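Local coordinates for CRISPR-associated protein CasA/Cse1 (Thermus thermophilus, PDB 4AN8), which serves as a subunit of the Cascade ribonucleoprotein complex and probably takes part in CRISPR-based adaptive immunity against viruses and plasmids, at residues N206-T211 against T239-V244. Residues are numbered along the deposited sequence; the frame is centred on the assembly and turned at random.
Sequences NLVPYT and TGRTRV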
ATOM      1  N   ASN A 206       3.556   0.197  13.338  1.00 19.07           N
ATOM      2  CA  ASN A 206       4.163  -0.540  12.224  1.00 19.07           C
ATOM      3  C   ASN A 206       5.512  -1.142  12.591  1.00 19.07           C
ATOM      4  O   ASN A 206       6.145  -1.785  11.750  1.00 19.07           O
ATOM      5  CB  ASN A 206       4.320   0.357  10.985  1.00 18.26           C
ATOM      6  CG  ASN A 206       2.995   0.641  10.303  1.00 18.26           C
ATOM      7  OD1 ASN A 206       2.591  -0.088   9.402  1.00 18.26           O
ATOM      8  ND2 ASN A 206       2.296   1.687  10.757  1.00 18.26           N
ATOM      9  N   LEU A 207       5.935  -0.941  13.844  1.00 23.48           N
ATOM     10  CA  LEU A 207       7.221  -1.477  14.303  1.00 23.48           C
ATOM     11  C   LEU A 207       7.105  -2.900  14.805  1.00 23.48           C
ATOM     12  O   LEU A 207       7.183  -3.150  16.003  1.00 23.48           O
ATOM     13  CB  LEU A 207       7.849  -0.618  15.399  1.00 26.08           C
ATOM     14  CG  LEU A 207       8.636   0.612  14.973  1.00 26.08           C
ATOM     15  CD1 LEU A 207       9.085   1.358  16.220  1.00 26.08           C
ATOM     16  CD2 LEU A 207       9.831   0.212  14.140  1.00 26.08           C
ATOM     17  N   VAL A 208       6.942  -3.824  13.864  1.00 24.32           N
ATOM     18  CA  VAL A 208       6.827  -5.245  14.138  1.00 24.32           C
ATOM     19  C   VAL A 208       8.126  -5.785  14.760  1.00 24.32           C
ATOM     20  O   VAL A 208       9.233  -5.393  14.342  1.00 24.32           O
ATOM     21  CB  VAL A 208       6.489  -5.978  12.823  1.00 18.32           C
ATOM     22  CG1 VAL A 208       6.372  -7.518  13.028  1.00 18.32           C
ATOM     23  CG2 VAL A 208       5.196  -5.374  12.208  1.00 18.32           C
ATOM     24  N   PRO A 209       7.996  -6.660  15.777  1.00 24.49           N
ATOM     25  CA  PRO A 209       9.175  -7.197  16.474  1.00 24.49           C
ATOM     26  C   PRO A 209      10.215  -7.640  15.487  1.00 24.49           C
ATOM     27  O   PRO A 209       9.902  -8.326  14.510  1.00 24.49           O
ATOM     28  CB  PRO A 209       8.615  -8.380  17.271  1.00 23.69           C
ATOM     29  CG  PRO A 209       7.205  -7.847  17.680  1.00 23.69           C
ATOM     30  CD  PRO A 209       6.736  -6.993  16.479  1.00 23.69           C
ATOM     31  N   TYR A 210      11.446  -7.214  15.736  1.00 23.56           N
ATOM     32  CA  TYR A 210      12.519  -7.360  14.776  1.00 23.56           C
ATOM     33  C   TYR A 210      13.792  -7.781  15.480  1.00 23.56           C
ATOM     34  O   TYR A 210      14.049  -7.331  16.592  1.00 23.56           O
ATOM     35  CB  TYR A 210      12.760  -6.007  14.126  1.00 22.53           C
ATOM     36  CG  TYR A 210      13.971  -5.914  13.209  1.00 22.53           C
ATOM     37  CD1 TYR A 210      13.929  -6.434  11.924  1.00 22.53           C
ATOM     38  CD2 TYR A 210      15.133  -5.254  13.618  1.00 22.53           C
ATOM     39  CE1 TYR A 210      15.013  -6.342  11.076  1.00 22.53           C
ATOM     40  CE2 TYR A 210      16.227  -5.145  12.775  1.00 22.53           C
ATOM     41  CZ  TYR A 210      16.159  -5.689  11.501  1.00 22.53           C
ATOM     42  OH  TYR A 210      17.227  -5.591  10.643  1.00 22.53           O
ATOM     43  N   THR A 211      14.559  -8.652  14.829  1.00 25.70           N
ATOM     44  CA  THR A 211      15.960  -8.896  15.168  1.00 25.70           C
ATOM     45  C   THR A 211      16.843  -8.588  13.956  1.00 25.70           C
ATOM     46  O   THR A 211      16.478  -8.915  12.833  1.00 25.70           O
ATOM     47  CB  THR A 211      16.197 -10.347  15.625  1.00 38.84           C
ATOM     48  OG1 THR A 211      15.459 -11.234  14.779  1.00 38.84           O
ATOM     49  CG2 THR A 211      15.726 -10.535  17.042  1.00 38.84           C
ATOM     50  N   THR A 239      15.280 -10.882   0.848  1.00 18.24           N
ATOM     51  CA  THR A 239      14.982 -11.209   2.228  1.00 18.24           C
ATOM     52  C   THR A 239      15.643 -10.196   3.137  1.00 18.24           C
ATOM     53  O   THR A 239      16.537  -9.475   2.713  1.00 18.24           O
ATOM     54  CB  THR A 239      15.499 -12.629   2.579  1.00 21.94           C
ATOM     55  OG1 THR A 239      15.079 -12.961   3.902  1.00 21.94           O
ATOM     56  CG2 THR A 239      17.055 -12.714   2.490  1.00 21.94           C
ATOM     57  N   GLY A 240      15.234 -10.149   4.394  1.00 27.10           N
ATOM     58  CA  GLY A 240      15.751  -9.138   5.301  1.00 27.10           C
ATOM     59  C   GLY A 240      14.852  -7.917   5.266  1.00 27.10           C
ATOM     60  O   GLY A 240      14.729  -7.255   4.234  1.00 27.10           O
ATOM     61  N   ARG A 241      14.219  -7.615   6.395  1.00 21.82           N
ATOM     62  CA  ARG A 241      13.210  -6.567   6.436  1.00 21.82           C
ATOM     63  C   ARG A 241      13.724  -5.217   5.925  1.00 21.82           C
ATOM     64  O   ARG A 241      13.117  -4.616   5.046  1.00 21.82           O
ATOM     65  CB  ARG A 241      12.618  -6.411   7.838  1.00 16.48           C
ATOM     66  CG  ARG A 241      11.432  -5.437   7.887  1.00 16.48           C
ATOM     67  CD  ARG A 241      10.954  -5.250   9.310  1.00 16.48           C
ATOM     68  NE  ARG A 241      10.539  -6.518   9.902  1.00 16.48           N
ATOM     69  CZ  ARG A 241      10.123  -6.660  11.150  1.00 16.48           C
ATOM     70  NH1 ARG A 241      10.037  -5.595  11.965  1.00 16.48           N
ATOM     71  NH2 ARG A 241       9.772  -7.863  11.577  1.00 16.48           N
ATOM     72  N   THR A 242      14.833  -4.733   6.472  1.00 14.96           N
ATOM     73  CA  THR A 242      15.294  -3.409   6.088  1.00 14.96           C
ATOM     74  C   THR A 242      16.006  -3.433   4.761  1.00 14.96           C
ATOM     75  O   THR A 242      16.089  -2.400   4.087  1.00 14.96           O
ATOM     76  CB  THR A 242      16.171  -2.755   7.162  1.00 19.89           C
ATOM     77  OG1 THR A 242      17.448  -3.398   7.199  1.00 19.89           O
ATOM     78  CG2 THR A 242      15.497  -2.887   8.511  1.00 19.89           C
ATOM     79  N   ARG A 243      16.518  -4.598   4.370  1.00 19.05           N
ATOM     80  CA  ARG A 243      17.159  -4.711   3.055  1.00 19.05           C
ATOM     81  C   ARG A 243      16.049  -4.567   2.019  1.00 19.05           C
ATOM     82  O   ARG A 243      16.183  -3.880   1.031  1.00 19.05           O
ATOM     83  CB  ARG A 243      17.893  -6.062   2.896  1.00 21.20           C
ATOM     84  CG  ARG A 243      18.387  -6.338   1.481  1.00 21.20           C
ATOM     85  CD  ARG A 243      19.121  -7.709   1.346  1.00 21.20           C
ATOM     86  NE  ARG A 243      20.282  -7.809   2.238  1.00 21.20           N
ATOM     87  CZ  ARG A 243      20.312  -8.591   3.322  1.00 21.20           C
ATOM     88  NH1 ARG A 243      19.275  -9.365   3.651  1.00 21.20           N
ATOM     89  NH2 ARG A 243      21.392  -8.619   4.078  1.00 21.20           N
ATOM     90  N   VAL A 244      14.935  -5.225   2.266  1.00 16.51           N
ATOM     91  CA  VAL A 244      13.784  -5.070   1.395  1.00 16.51           C
ATOM     92  C   VAL A 244      13.147  -3.665   1.429  1.00 16.51           C
ATOM     93  O   VAL A 244      12.829  -3.135   0.389  1.00 16.51           O
ATOM     94  CB  VAL A 244      12.780  -6.202   1.602  1.00 14.78           C
ATOM     95  CG1 VAL A 244      11.519  -5.971   0.746  1.00 14.78           C
ATOM     96  CG2 VAL A 244      13.452  -7.515   1.205  1.00 14.78           C
TER
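Where the short helix 241-245 begins, its first residue, Arg241, reaches across to the loop that follows helix 199-206, a worked example of one guanidinium pairing with two successive carbonyls of an irregular loop. Arg241 NH1 donates to Val208 O at 2.5 Å, a short distance whose exact value is doubtful, with an N-H...O angle of 161° and the oxygen almost in the guanidinium plane. Arg241 NH2 gives a more bent bond, 3.0 Å to Pro209 O, which is tilted out of that plane. Both nitrogens stand well above the planes of the carbonyls they meet. The arginine chain is extended up to a bend at chi3 (-59°), which turns the guanidinium toward the two oxygens. Tyr210 covers one guanidinium face with CD1, 3.9 Å from Arg241 CZ; ring and guanidinium planes are inclined by 54°, so this is an oblique contact rather than a parallel stack. Val208 CG1 packs against Arg241 NH2 at 3.7 Å. Farther along, Tyr210 OH approaches Thr242 CG2 and is hydrogen-bonded to Asp215 and, as acceptor, to Arg66; Asp215 also accepts from Thr242 N, tying the ring's end to the helix start. In the loop two carbonyl dipoles, and no carboxylate, meet the positive charge, and the paired bonds restrict the guanidinium's rotation.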